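Local structure of uracil-DNA glycosylase (Epstein-Barr virus, 6LYJ) at residues L29-D32 against L33-D36; L40-I43 against F44-K47; G160-A163 against D164-W167; T171-V174 against I175-S179. The protein belongs to the uracil-DNA glycosylase superfamily, an alpha/beta fold in which helices pack around a central parallel sheet. One frame throughout, in Å; residues are numbered along the deposited sequence.

Contact 1. Residues L29-D32 against L33-D36; sequences LLPD and LWLD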
ATOM      1  N   LEU A  29       1.055  22.286   8.394  1.00 22.07           N
ATOM      2  CA  LEU A  29       1.207  21.772   7.033  1.00 21.14           C
ATOM      3  C   LEU A  29      -0.120  21.461   6.352  1.00 23.25           C
ATOM      4  O   LEU A  29      -0.148  21.190   5.147  1.00 24.71           O
ATOM      5  CB  LEU A  29       2.091  20.522   7.022  1.00 15.09           C
ATOM      6  CG  LEU A  29       3.516  20.694   7.542  1.00 17.47           C
ATOM      7  CD1 LEU A  29       4.210  19.341   7.621  1.00 13.97           C
ATOM      8  CD2 LEU A  29       4.293  21.659   6.657  1.00 21.79           C
ATOM      9  N   LEU A  30      -1.207  21.478   7.097  1.00 25.16           N
ATOM     10  CA  LEU A  30      -2.522  21.171   6.556  1.00 24.38           C
ATOM     11  C   LEU A  30      -3.171  22.419   5.964  1.00 23.21           C
ATOM     12  O   LEU A  30      -2.934  23.533   6.438  1.00 23.99           O
ATOM     13  CB  LEU A  30      -3.425  20.605   7.648  1.00 20.33           C
ATOM     14  CG  LEU A  30      -3.154  19.163   8.088  1.00 18.83           C
ATOM     15  CD1 LEU A  30      -3.917  18.867   9.363  1.00 24.01           C
ATOM     16  CD2 LEU A  30      -3.546  18.184   7.000  1.00 15.56           C
ATOM     17  N   PRO A  31      -4.002  22.252   4.936  1.00 23.37           N
ATOM     18  CA  PRO A  31      -4.762  23.390   4.409  1.00 29.73           C
ATOM     19  C   PRO A  31      -5.755  23.900   5.438  1.00 26.55           C
ATOM     20  O   PRO A  31      -6.190  23.175   6.338  1.00 25.32           O
ATOM     21  CB  PRO A  31      -5.481  22.814   3.181  1.00 29.65           C
ATOM     22  CG  PRO A  31      -4.825  21.490   2.919  1.00 24.43           C
ATOM     23  CD  PRO A  31      -4.332  21.003   4.234  1.00 20.63           C
ATOM     24  N   ASP A  32      -6.114  25.177   5.285  1.00 22.97           N
ATOM     25  CA  ASP A  32      -7.002  25.822   6.248  1.00 28.16           C
ATOM     26  C   ASP A  32      -8.342  25.099   6.347  1.00 28.50           C
ATOM     27  O   ASP A  32      -8.935  25.026   7.430  1.00 29.37           O
ATOM     28  CB  ASP A  32      -7.215  27.287   5.864  1.00 37.61           C
ATOM     29  CG  ASP A  32      -5.948  28.115   5.984  1.00 44.65           C
ATOM     30  OD1 ASP A  32      -5.169  27.887   6.934  1.00 46.88           O
ATOM     31  OD2 ASP A  32      -5.732  28.997   5.126  1.00 48.15           O
ATOM     32  N   LEU A  33      -8.849  24.580   5.226  1.00 26.45           N
ATOM     33  CA  LEU A  33     -10.116  23.855   5.273  1.00 24.50           C
ATOM     34  C   LEU A  33     -10.006  22.614   6.151  1.00 22.95           C
ATOM     35  O   LEU A  33     -10.946  22.271   6.874  1.00 22.37           O
ATOM     36  CB  LEU A  33     -10.554  23.479   3.860  1.00 28.70           C
ATOM     37  CG  LEU A  33     -11.207  24.607   3.063  1.00 32.86           C
ATOM     38  CD1 LEU A  33     -11.324  24.201   1.609  1.00 36.51           C
ATOM     39  CD2 LEU A  33     -12.570  24.968   3.637  1.00 27.91           C
ATOM     40  N   TRP A  34      -8.849  21.949   6.130  1.00 18.25           N
ATOM     41  CA  TRP A  34      -8.659  20.784   6.987  1.00 20.88           C
ATOM     42  C   TRP A  34      -8.522  21.182   8.449  1.00 22.07           C
ATOM     43  O   TRP A  34      -8.997  20.464   9.335  1.00 21.55           O
ATOM     44  CB  TRP A  34      -7.461  19.959   6.520  1.00 20.94           C
ATOM     45  CG  TRP A  34      -7.874  18.908   5.544  1.00 23.08           C
ATOM     46  CD1 TRP A  34      -7.989  19.036   4.191  1.00 24.25           C
ATOM     47  CD2 TRP A  34      -8.272  17.568   5.858  1.00 23.44           C
ATOM     48  NE1 TRP A  34      -8.416  17.849   3.639  1.00 24.80           N
ATOM     49  CE2 TRP A  34      -8.597  16.934   4.643  1.00 23.35           C
ATOM     50  CE3 TRP A  34      -8.375  16.841   7.049  1.00 25.25           C
ATOM     51  CZ2 TRP A  34      -9.019  15.606   4.583  1.00 23.05           C
ATOM     52  CZ3 TRP A  34      -8.796  15.523   6.989  1.00 26.07           C
ATOM     53  CH2 TRP A  34      -9.111  14.920   5.765  1.00 21.24           C
ATOM     54  N   LEU A  35      -7.853  22.301   8.730  1.00 24.85           N
ATOM     55  CA  LEU A  35      -7.801  22.785  10.106  1.00 26.74           C
ATOM     56  C   LEU A  35      -9.201  23.093  10.621  1.00 25.29           C
ATOM     57  O   LEU A  35      -9.552  22.721  11.746  1.00 24.47           O
ATOM     58  CB  LEU A  35      -6.906  24.018  10.198  1.00 32.01           C
ATOM     59  CG  LEU A  35      -5.418  23.768   9.936  1.00 34.27           C
ATOM     60  CD1 LEU A  35      -4.640  25.078   9.931  1.00 34.07           C
ATOM     61  CD2 LEU A  35      -4.836  22.785  10.943  1.00 34.50           C
ATOM     62  N   ASP A  36     -10.019  23.766   9.805  1.00 28.82           N
ATOM     63  CA  ASP A  36     -11.412  24.005  10.177  1.00 31.66           C
ATOM     64  C   ASP A  36     -12.167  22.695  10.382  1.00 32.28           C
ATOM     65  O   ASP A  36     -12.974  22.573  11.311  1.00 33.81           O
ATOM     66  CB  ASP A  36     -12.106  24.857   9.112  1.00 36.07           C
ATOM     67  CG  ASP A  36     -11.492  26.238   8.972  1.00 43.90           C
ATOM     68  OD1 ASP A  36     -10.827  26.694   9.927  1.00 46.40           O
ATOM     69  OD2 ASP A  36     -11.681  26.872   7.911  1.00 46.43           O
TER

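Contact 2. Residues L40-I43 against F44-K47; sequences LSPI and FQRK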
ATOM      1  N   LEU A  40      -8.867  20.792  15.773  1.00 26.35           N
ATOM      2  CA  LEU A  40      -7.917  20.164  16.683  1.00 24.27           C
ATOM      3  C   LEU A  40      -7.805  20.966  17.971  1.00 21.46           C
ATOM      4  O   LEU A  40      -7.635  22.188  17.939  1.00 21.43           O
ATOM      5  CB  LEU A  40      -6.545  20.038  16.024  1.00 21.15           C
ATOM      6  CG  LEU A  40      -6.419  19.153  14.784  1.00 21.32           C
ATOM      7  CD1 LEU A  40      -5.001  19.209  14.252  1.00 22.06           C
ATOM      8  CD2 LEU A  40      -6.803  17.715  15.115  1.00 20.79           C
ATOM      9  N   SER A  41      -7.921  20.279  19.109  1.00 25.00           N
ATOM     10  CA  SER A  41      -7.694  20.927  20.388  1.00 24.25           C
ATOM     11  C   SER A  41      -6.262  21.456  20.448  1.00 23.91           C
ATOM     12  O   SER A  41      -5.399  21.025  19.675  1.00 20.12           O
ATOM     13  CB  SER A  41      -7.957  19.947  21.530  1.00 20.93           C
ATOM     14  OG  SER A  41      -7.015  18.891  21.520  1.00 21.93           O
ATOM     15  N   PRO A  42      -5.985  22.404  21.350  1.00 24.03           N
ATOM     16  CA  PRO A  42      -4.600  22.887  21.491  1.00 25.16           C
ATOM     17  C   PRO A  42      -3.586  21.782  21.748  1.00 20.97           C
ATOM     18  O   PRO A  42      -2.503  21.791  21.148  1.00 24.98           O
ATOM     19  CB  PRO A  42      -4.699  23.861  22.671  1.00 25.93           C
ATOM     20  CG  PRO A  42      -6.092  24.388  22.586  1.00 29.15           C
ATOM     21  CD  PRO A  42      -6.933  23.217  22.133  1.00 25.36           C
ATOM     22  N   ILE A  43      -3.920  20.808  22.600  1.00 21.11           N
ATOM     23  CA  ILE A  43      -2.983  19.721  22.869  1.00 23.40           C
ATOM     24  C   ILE A  43      -2.796  18.843  21.635  1.00 18.87           C
ATOM     25  O   ILE A  43      -1.682  18.393  21.346  1.00 20.58           O
ATOM     26  CB  ILE A  43      -3.427  18.911  24.106  1.00 25.41           C
ATOM     27  CG1 ILE A  43      -2.273  18.039  24.614  1.00 29.63           C
ATOM     28  CG2 ILE A  43      -4.662  18.057  23.817  1.00 29.07           C
ATOM     29  CD1 ILE A  43      -1.119  18.827  25.212  1.00 30.50           C
ATOM     30  N   PHE A  44      -3.870  18.587  20.880  1.00 19.53           N
ATOM     31  CA  PHE A  44      -3.703  17.807  19.657  1.00 22.97           C
ATOM     32  C   PHE A  44      -2.903  18.581  18.619  1.00 15.07           C
ATOM     33  O   PHE A  44      -2.123  17.990  17.863  1.00 17.64           O
ATOM     34  CB  PHE A  44      -5.057  17.383  19.086  1.00 23.09           C
ATOM     35  CG  PHE A  44      -5.593  16.111  19.681  1.00 24.84           C
ATOM     36  CD1 PHE A  44      -5.129  15.653  20.903  1.00 22.80           C
ATOM     37  CD2 PHE A  44      -6.520  15.347  18.991  1.00 25.68           C
ATOM     38  CE1 PHE A  44      -5.608  14.475  21.445  1.00 27.46           C
ATOM     39  CE2 PHE A  44      -7.002  14.166  19.524  1.00 27.66           C
ATOM     40  CZ  PHE A  44      -6.544  13.728  20.753  1.00 27.47           C
ATOM     41  N   GLN A  45      -3.083  19.905  18.571  1.00 16.48           N
ATOM     42  CA  GLN A  45      -2.244  20.727  17.707  1.00 15.76           C
ATOM     43  C   GLN A  45      -0.777  20.580  18.077  1.00 20.01           C
ATOM     44  O   GLN A  45       0.082  20.438  17.201  1.00 19.70           O
ATOM     45  CB  GLN A  45      -2.659  22.196  17.798  1.00 16.67           C
ATOM     46  CG  GLN A  45      -4.027  22.520  17.226  1.00 20.28           C
ATOM     47  CD  GLN A  45      -4.428  23.959  17.483  1.00 26.79           C
ATOM     48  OE1 GLN A  45      -3.692  24.886  17.150  1.00 27.78           O
ATOM     49  NE2 GLN A  45      -5.600  24.154  18.080  1.00 30.55           N
ATOM     50  N   ARG A  46      -0.476  20.590  19.379  1.00 16.16           N
ATOM     51  CA  ARG A  46       0.912  20.470  19.814  1.00 16.26           C
ATOM     52  C   ARG A  46       1.471  19.083  19.514  1.00 21.84           C
ATOM     53  O   ARG A  46       2.639  18.950  19.139  1.00 22.35           O
ATOM     54  CB  ARG A  46       1.019  20.789  21.305  1.00 17.02           C
ATOM     55  CG  ARG A  46       0.906  22.272  21.607  1.00 18.60           C
ATOM     56  CD  ARG A  46       0.788  22.546  23.098  1.00 18.78           C
ATOM     57  NE  ARG A  46       1.947  22.074  23.848  1.00 19.94           N
ATOM     58  CZ  ARG A  46       2.068  22.183  25.168  1.00 21.07           C
ATOM     59  NH1 ARG A  46       1.100  22.744  25.868  1.00 21.65           N
ATOM     60  NH2 ARG A  46       3.151  21.738  25.789  1.00 24.09           N
ATOM     61  N   LYS A  47       0.650  18.041  19.658  1.00 15.07           N
ATOM     62  CA  LYS A  47       1.099  16.684  19.343  1.00 15.87           C
ATOM     63  C   LYS A  47       1.403  16.528  17.854  1.00 15.37           C
ATOM     64  O   LYS A  47       2.423  15.929  17.471  1.00 15.38           O
ATOM     65  CB  LYS A  47       0.044  15.675  19.803  1.00 15.93           C
ATOM     66  CG  LYS A  47      -0.098  15.591  21.318  1.00 20.23           C
ATOM     67  CD  LYS A  47      -1.426  14.969  21.743  1.00 22.67           C
ATOM     68  CE  LYS A  47      -1.475  13.489  21.420  1.00 27.04           C
ATOM     69  NZ  LYS A  47      -0.437  12.737  22.167  1.00 32.36           N
TER

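Contact 3. Residues G160-A163 against D164-W167; sequences GSHA and DIGW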
ATOM      1  N   GLY A 160       8.402   1.190   6.744  1.00 18.70           N
ATOM      2  CA  GLY A 160       8.018   1.151   8.139  1.00 20.18           C
ATOM      3  C   GLY A 160       8.921   1.918   9.082  1.00 23.25           C
ATOM      4  O   GLY A 160       8.684   1.888  10.296  1.00 28.15           O
ATOM      5  N   SER A 161       9.945   2.601   8.567  1.00 21.85           N
ATOM      6  CA  SER A 161      10.916   3.265   9.428  1.00 21.41           C
ATOM      7  C   SER A 161      10.303   4.407  10.226  1.00 22.37           C
ATOM      8  O   SER A 161      10.815   4.738  11.300  1.00 20.93           O
ATOM      9  CB  SER A 161      12.087   3.784   8.591  1.00 19.21           C
ATOM     10  OG  SER A 161      11.624   4.561   7.497  1.00 17.45           O
ATOM     11  N   HIS A 162       9.205   4.994   9.753  1.00 24.52           N
ATOM     12  CA  HIS A 162       8.520   6.044  10.496  1.00 21.90           C
ATOM     13  C   HIS A 162       7.178   5.572  11.049  1.00 21.71           C
ATOM     14  O   HIS A 162       6.294   6.395  11.310  1.00 20.59           O
ATOM     15  CB  HIS A 162       8.330   7.276   9.612  1.00 17.28           C
ATOM     16  CG  HIS A 162       9.605   7.991   9.294  1.00 15.17           C
ATOM     17  ND1 HIS A 162       9.640   9.165   8.572  1.00 17.43           N
ATOM     18  CD2 HIS A 162      10.892   7.698   9.599  1.00 16.39           C
ATOM     19  CE1 HIS A 162      10.893   9.566   8.447  1.00 16.87           C
ATOM     20  NE2 HIS A 162      11.672   8.691   9.058  1.00 16.46           N
ATOM     21  N   ALA A 163       7.010   4.260  11.230  1.00 20.96           N
ATOM     22  CA  ALA A 163       5.746   3.721  11.722  1.00 21.13           C
ATOM     23  C   ALA A 163       5.443   4.106  13.168  1.00 20.39           C
ATOM     24  O   ALA A 163       4.283   4.029  13.579  1.00 22.21           O
ATOM     25  CB  ALA A 163       5.735   2.195  11.586  1.00 19.35           C
ATOM     26  N   ASP A 164       6.445   4.509  13.953  1.00 20.77           N
ATOM     27  CA  ASP A 164       6.242   4.737  15.380  1.00 21.46           C
ATOM     28  C   ASP A 164       6.575   6.158  15.819  1.00 23.97           C
ATOM     29  O   ASP A 164       6.819   6.390  17.007  1.00 31.45           O
ATOM     30  CB  ASP A 164       7.060   3.736  16.200  1.00 29.62           C
ATOM     31  CG  ASP A 164       6.583   2.309  16.023  1.00 37.22           C
ATOM     32  OD1 ASP A 164       5.357   2.076  16.087  1.00 39.60           O
ATOM     33  OD2 ASP A 164       7.435   1.419  15.812  1.00 41.31           O
ATOM     34  N   ILE A 165       6.598   7.122  14.900  1.00 19.59           N
ATOM     35  CA  ILE A 165       6.940   8.488  15.276  1.00 22.29           C
ATOM     36  C   ILE A 165       5.711   9.341  15.547  1.00 21.69           C
ATOM     37  O   ILE A 165       5.848  10.531  15.863  1.00 23.92           O
ATOM     38  CB  ILE A 165       7.836   9.143  14.210  1.00 23.22           C
ATOM     39  CG1 ILE A 165       7.057   9.352  12.916  1.00 21.88           C
ATOM     40  CG2 ILE A 165       9.073   8.284  13.974  1.00 23.89           C
ATOM     41  CD1 ILE A 165       7.827  10.117  11.878  1.00 22.60           C
ATOM     42  N   GLY A 166       4.515   8.771  15.435  1.00 17.12           N
ATOM     43  CA  GLY A 166       3.293   9.468  15.786  1.00 16.27           C
ATOM     44  C   GLY A 166       2.334   9.707  14.641  1.00 19.61           C
ATOM     45  O   GLY A 166       1.267  10.293  14.873  1.00 21.34           O
ATOM     46  N   TRP A 167       2.653   9.304  13.407  1.00 15.72           N
ATOM     47  CA  TRP A 167       1.707   9.496  12.311  1.00 15.94           C
ATOM     48  C   TRP A 167       0.430   8.690  12.526  1.00 17.10           C
ATOM     49  O   TRP A 167      -0.659   9.135  12.146  1.00 18.53           O
ATOM     50  CB  TRP A 167       2.344   9.120  10.969  1.00 13.25           C
ATOM     51  CG  TRP A 167       3.314  10.137  10.409  1.00 14.09           C
ATOM     52  CD1 TRP A 167       4.593   9.901   9.983  1.00 13.53           C
ATOM     53  CD2 TRP A 167       3.081  11.538  10.213  1.00 10.87           C
ATOM     54  NE1 TRP A 167       5.165  11.063   9.534  1.00 11.08           N
ATOM     55  CE2 TRP A 167       4.259  12.084   9.665  1.00 15.85           C
ATOM     56  CE3 TRP A 167       1.992  12.386  10.452  1.00 18.82           C
ATOM     57  CZ2 TRP A 167       4.379  13.438   9.350  1.00 14.73           C
ATOM     58  CZ3 TRP A 167       2.114  13.729  10.138  1.00 17.77           C
ATOM     59  CH2 TRP A 167       3.298  14.242   9.594  1.00 19.07           C
TER
HETATM   60  O   HOH W   1       9.285   4.675  13.566  1.00 22.10           O
HETATM   61  O   HOH W   2       2.825   6.413  14.718  1.00 27.40           O

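Contact 4. Residues T171-V174 against I175-S179; sequences TDHV and ISLLS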
ATOM      1  N   THR A 171      -3.407   9.951  11.793  1.00 18.61           N
ATOM      2  CA  THR A 171      -4.283   9.432  10.746  1.00 17.87           C
ATOM      3  C   THR A 171      -5.458   8.648  11.325  1.00 19.10           C
ATOM      4  O   THR A 171      -6.553   8.676  10.748  1.00 14.92           O
ATOM      5  CB  THR A 171      -3.489   8.583   9.745  1.00 16.10           C
ATOM      6  OG1 THR A 171      -2.755   7.557  10.425  1.00 15.85           O
ATOM      7  CG2 THR A 171      -2.525   9.463   8.957  1.00 15.79           C
ATOM      8  N   ASP A 172      -5.270   7.957  12.458  1.00 18.81           N
ATOM      9  CA  ASP A 172      -6.405   7.390  13.181  1.00 17.96           C
ATOM     10  C   ASP A 172      -7.427   8.469  13.515  1.00 16.27           C
ATOM     11  O   ASP A 172      -8.637   8.283  13.323  1.00 14.72           O
ATOM     12  CB  ASP A 172      -5.932   6.709  14.468  1.00 14.94           C
ATOM     13  CG  ASP A 172      -5.411   5.297  14.241  1.00 16.73           C
ATOM     14  OD1 ASP A 172      -5.423   4.812  13.090  1.00 16.52           O
ATOM     15  OD2 ASP A 172      -4.986   4.675  15.235  1.00 19.90           O
ATOM     16  N   HIS A 173      -6.954   9.598  14.052  1.00 13.36           N
ATOM     17  CA  HIS A 173      -7.877  10.666  14.418  1.00 13.11           C
ATOM     18  C   HIS A 173      -8.583  11.215  13.182  1.00 13.51           C
ATOM     19  O   HIS A 173      -9.787  11.498  13.219  1.00 14.17           O
ATOM     20  CB  HIS A 173      -7.124  11.768  15.165  1.00 15.77           C
ATOM     21  CG  HIS A 173      -8.000  12.881  15.659  1.00 19.23           C
ATOM     22  ND1 HIS A 173      -8.871  12.731  16.716  1.00 19.94           N
ATOM     23  CD2 HIS A 173      -8.113  14.169  15.259  1.00 19.49           C
ATOM     24  CE1 HIS A 173      -9.497  13.874  16.934  1.00 20.63           C
ATOM     25  NE2 HIS A 173      -9.053  14.763  16.065  1.00 20.45           N
ATOM     26  N   VAL A 174      -7.845  11.368  12.077  1.00 11.85           N
ATOM     27  CA  VAL A 174      -8.441  11.819  10.820  1.00 15.92           C
ATOM     28  C   VAL A 174      -9.555  10.872  10.379  1.00 16.82           C
ATOM     29  O   VAL A 174     -10.634  11.308   9.964  1.00 14.09           O
ATOM     30  CB  VAL A 174      -7.364  11.958   9.729  1.00 18.56           C
ATOM     31  CG1 VAL A 174      -8.016  12.119   8.361  1.00 12.84           C
ATOM     32  CG2 VAL A 174      -6.458  13.144  10.026  1.00 17.09           C
ATOM     33  N   ILE A 175      -9.300   9.563  10.443  1.00 17.92           N
ATOM     34  CA  ILE A 175     -10.320   8.585  10.055  1.00 17.78           C
ATOM     35  C   ILE A 175     -11.551   8.725  10.944  1.00 17.34           C
ATOM     36  O   ILE A 175     -12.697   8.732  10.466  1.00 15.36           O
ATOM     37  CB  ILE A 175      -9.741   7.159  10.102  1.00 15.33           C
ATOM     38  CG1 ILE A 175      -8.651   6.994   9.037  1.00 16.29           C
ATOM     39  CG2 ILE A 175     -10.846   6.114   9.925  1.00 13.30           C
ATOM     40  CD1 ILE A 175      -7.794   5.738   9.210  1.00 15.70           C
ATOM     41  N   SER A 176     -11.325   8.820  12.258  1.00 15.64           N
ATOM     42  CA  SER A 176     -12.429   8.958  13.204  1.00 16.56           C
ATOM     43  C   SER A 176     -13.259  10.195  12.892  1.00 17.52           C
ATOM     44  O   SER A 176     -14.496  10.149  12.897  1.00 19.73           O
ATOM     45  CB  SER A 176     -11.889   9.023  14.633  1.00 20.79           C
ATOM     46  OG  SER A 176     -11.290   7.795  15.013  1.00 25.85           O
ATOM     47  N   LEU A 177     -12.591  11.307  12.599  1.00 15.92           N
ATOM     48  CA  LEU A 177     -13.302  12.551  12.345  1.00 18.42           C
ATOM     49  C   LEU A 177     -14.028  12.508  11.008  1.00 17.94           C
ATOM     50  O   LEU A 177     -15.111  13.077  10.874  1.00 20.10           O
ATOM     51  CB  LEU A 177     -12.340  13.736  12.418  1.00 20.17           C
ATOM     52  CG  LEU A 177     -12.421  14.480  13.755  1.00 30.28           C
ATOM     53  CD1 LEU A 177     -12.282  13.518  14.927  1.00 31.52           C
ATOM     54  CD2 LEU A 177     -11.364  15.556  13.833  1.00 38.43           C
ATOM     55  N   LEU A 178     -13.451  11.850  10.003  1.00 13.64           N
ATOM     56  CA  LEU A 178     -14.171  11.675   8.744  1.00 14.93           C
ATOM     57  C   LEU A 178     -15.457  10.894   8.973  1.00 16.66           C
ATOM     58  O   LEU A 178     -16.524  11.267   8.473  1.00 17.32           O
ATOM     59  CB  LEU A 178     -13.285  10.968   7.719  1.00 15.16           C
ATOM     60  CG  LEU A 178     -12.110  11.761   7.140  1.00 18.16           C
ATOM     61  CD1 LEU A 178     -11.135  10.817   6.473  1.00 15.96           C
ATOM     62  CD2 LEU A 178     -12.604  12.812   6.149  1.00 17.08           C
ATOM     63  N   SER A 179     -15.373   9.808   9.746  1.00 14.93           N
ATOM     64  CA  SER A 179     -16.565   9.026  10.063  1.00 18.70           C
ATOM     65  C   SER A 179     -17.600   9.863  10.811  1.00 24.75           C
ATOM     66  O   SER A 179     -18.799   9.804  10.511  1.00 19.02           O
ATOM     67  CB  SER A 179     -16.176   7.801  10.889  1.00 16.97           C
ATOM     68  OG  SER A 179     -17.311   7.040  11.258  1.00 18.97           O
TER

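Contact 1. Residues L29-D32 against L33-D36
Pro31 and Trp34 lie side by side with their side chains pointing the same way, and the proline's CD is 4.0 Å from Trp34 CB. The same CD approaches the indole obliquely near its CD1 corner, so the proline touches the root of the tryptophan while the six-membered ring reaches on past it. Leu30 adds a second apolar strip through its CB, which lies 4.2 Å from Trp34 CB and equally close to the CD2 methyl of Leu35. In Leu35 the branch carbon CG is anti to the carbonyl carbon (chi1 -67°), and with chi2 near 180° this places CD2 by Leu30 CB and CD1 by the carboxylate of Asp32, with Asp32 OD1 and Leu35 CD1 4.1 Å apart. These contacts are those of a helix start: Pro31 occupies the N-cap position of helix 32-38, and with no polar side chain to accept from the first turn, it is joined to it here through its carbonyl O. Pro31 O accepts the well-aligned bond from Leu35 N at 3.0 Å, lying in the carbonyl plane, and a weak, bent one from Trp34 N (N-H...O angle 122°). The next helical bond, from Asp36 N to Asp32 O, is 2.9 Å long and nearly straight at 170°. The two aspartates, one turn apart, keep their carboxylates separate, with Asp32 OD1 6.5 Å from Asp36 OD1; the negative charge of Asp32, in the first turn, would be expected to suit the helix dipole. The indole of Trp34 also meets Trp74 edge-to-face and packs on Val174 and Leu178 of helix 167-181, while Leu30 reaches Phe170 of that helix.

Contact 2. Residues L40-I43 against F44-K47
Gln45 reaches back to the residue preceding the N-cap: its NE2 donates to Leu40 O at 2.8 Å, from above the carbonyl plane (38° out of it). With CG anti to the carbonyl carbon (chi1 -67°) and the chain extended beyond it, the amide runs back along the first turn, and Gln45 CG touches Leu40 CB at 3.7 Å. Ser41 is the N-cap of helix 42-59. Its OG accepts from Phe44 N at 3.2 Å, a capping bond with an N-H...O angle of 158°, and also lies 3.5 Å from Phe44 CB, approaching the ring obliquely. Ile43 CG2 meets the same ring obliquely, 3.8 Å from Phe44 CD1. Behind these side chains the helical bonds set the spacing: Gln45 N to Ser41 O at 2.8 Å begins the series, followed by Arg46 N to Pro42 O and Lys47 N to Ile43 O. Pro42, which lacks an N-H, sits in the first turn, where no helical carbonyl would be waiting for one. Outward, Phe44 meets Trp169 and His173 of helix 167-181 edge-to-face, and Lys47 makes a cation-pi contact with Trp169, so the start of helix 42-59 lies against that helix.

Contact 3. Residues G160-A163 against D164-W167
Two overlapping type I beta turns, Gly160 to Ala163 and His162 to Ile165, carry the chain from strand 154-155 toward helix 167-181. Their main side-chain contact is between His162 and Ile165, which cross at a slant: the CD1 methyl of Ile165 lies 3.7 Å from His162 CB and 3.8 Å from its CG. It gets there because Ile165 CG1 sits between the backbone N and the carbonyl carbon (chi1 68°), which folds the longer branch back over the turn. His162 O lies near the plane of the Trp167 indole, at its edge, 4.1 Å from CD1. No direct hydrogen bond joins the two halves; two waters do so instead. One donates to Ser161 O and accepts from Asp164 N at 2.9 Å; the other donates to Ala163 O and accepts from Gly166 N at 3.0 Å. The first turn is closed by Ala163 N donating to Gly160 O, 3.0 Å. Thr153 OG1 is hydrogen-bonded to both His162 ND1 and Trp167 NE1, which probably helps hold both rings in their rotation. Gly160 and Gly166 both have positive phi, and Gly166 completes the path: consecutive type I turns running into the N-cap of a helix.

Contact 4. Residues T171-V174 against I175-S179
His173 CG stands anti to the backbone N (chi1 -177°), and with its chi2 the imidazole is presented to Leu177, one turn later in the helix. Leu177 answers with an unusual chi1 of -100°, and together with its chi2 this sets both methyls on one side of the ring, CD1 over the face and CD2 above the rim at NE2. The CD1 methyl is 3.8 Å from the His173 centroid and displaced toward the rim, a CH-pi contact 26° off the ring normal. The other methyl, CD2, comes to 3.3 Å from His173 NE2. A turn-to-turn pair of a different kind is made by Val174 and Leu178, which run side by side in the same direction, Val174 CG1 to Leu178 CD1 3.9 Å. Both pairs are i to i+4 contacts on helix 167-181, which packs against the parallel sheet of the fold: Val174 and Ile175 rest on Leu148 of strand 145-149, and Leu178 on Leu146 of the same strand and Val86 of strand 85-89. Underneath, the backbone bonds are regular; Ile175 N to Thr171 O and Leu177 N to His173 O are both 2.9 Å. Ile175 CG1 is 3.2 Å from Thr171 O. The polar ends have partners outside the two segments: Thr171 OG1 bonds to Thr150 O, and Asp172 OD1 forms a salt bridge with Lys197. Ser179 OG, at the far end, accepts from Asn202 N.

Overall arrangement
Contact 4 touches both contact 1 and contact 2. Contact 1, whose centre is 14 Å away, reaches it through the indole of Trp34, where CZ3 lies 3.8 Å from Val174 CG1. Contact 2, 15 Å away between centres, meets it at His173, where Phe44 CE2 is 3.6 Å from His173 CE1 and Leu40 CD2 is 3.8 Å from His173 CD2. Contacts 1 and 2 belong to consecutive helices, 32-38 and 42-59, and their centres lie 13 Å apart. Contact 3 leads into helix 167-181, the helix of contact 4, and joins it through the chain alone, with centres 17 Å apart; its nearest atoms stay about 6 Å from contacts 1 and 2.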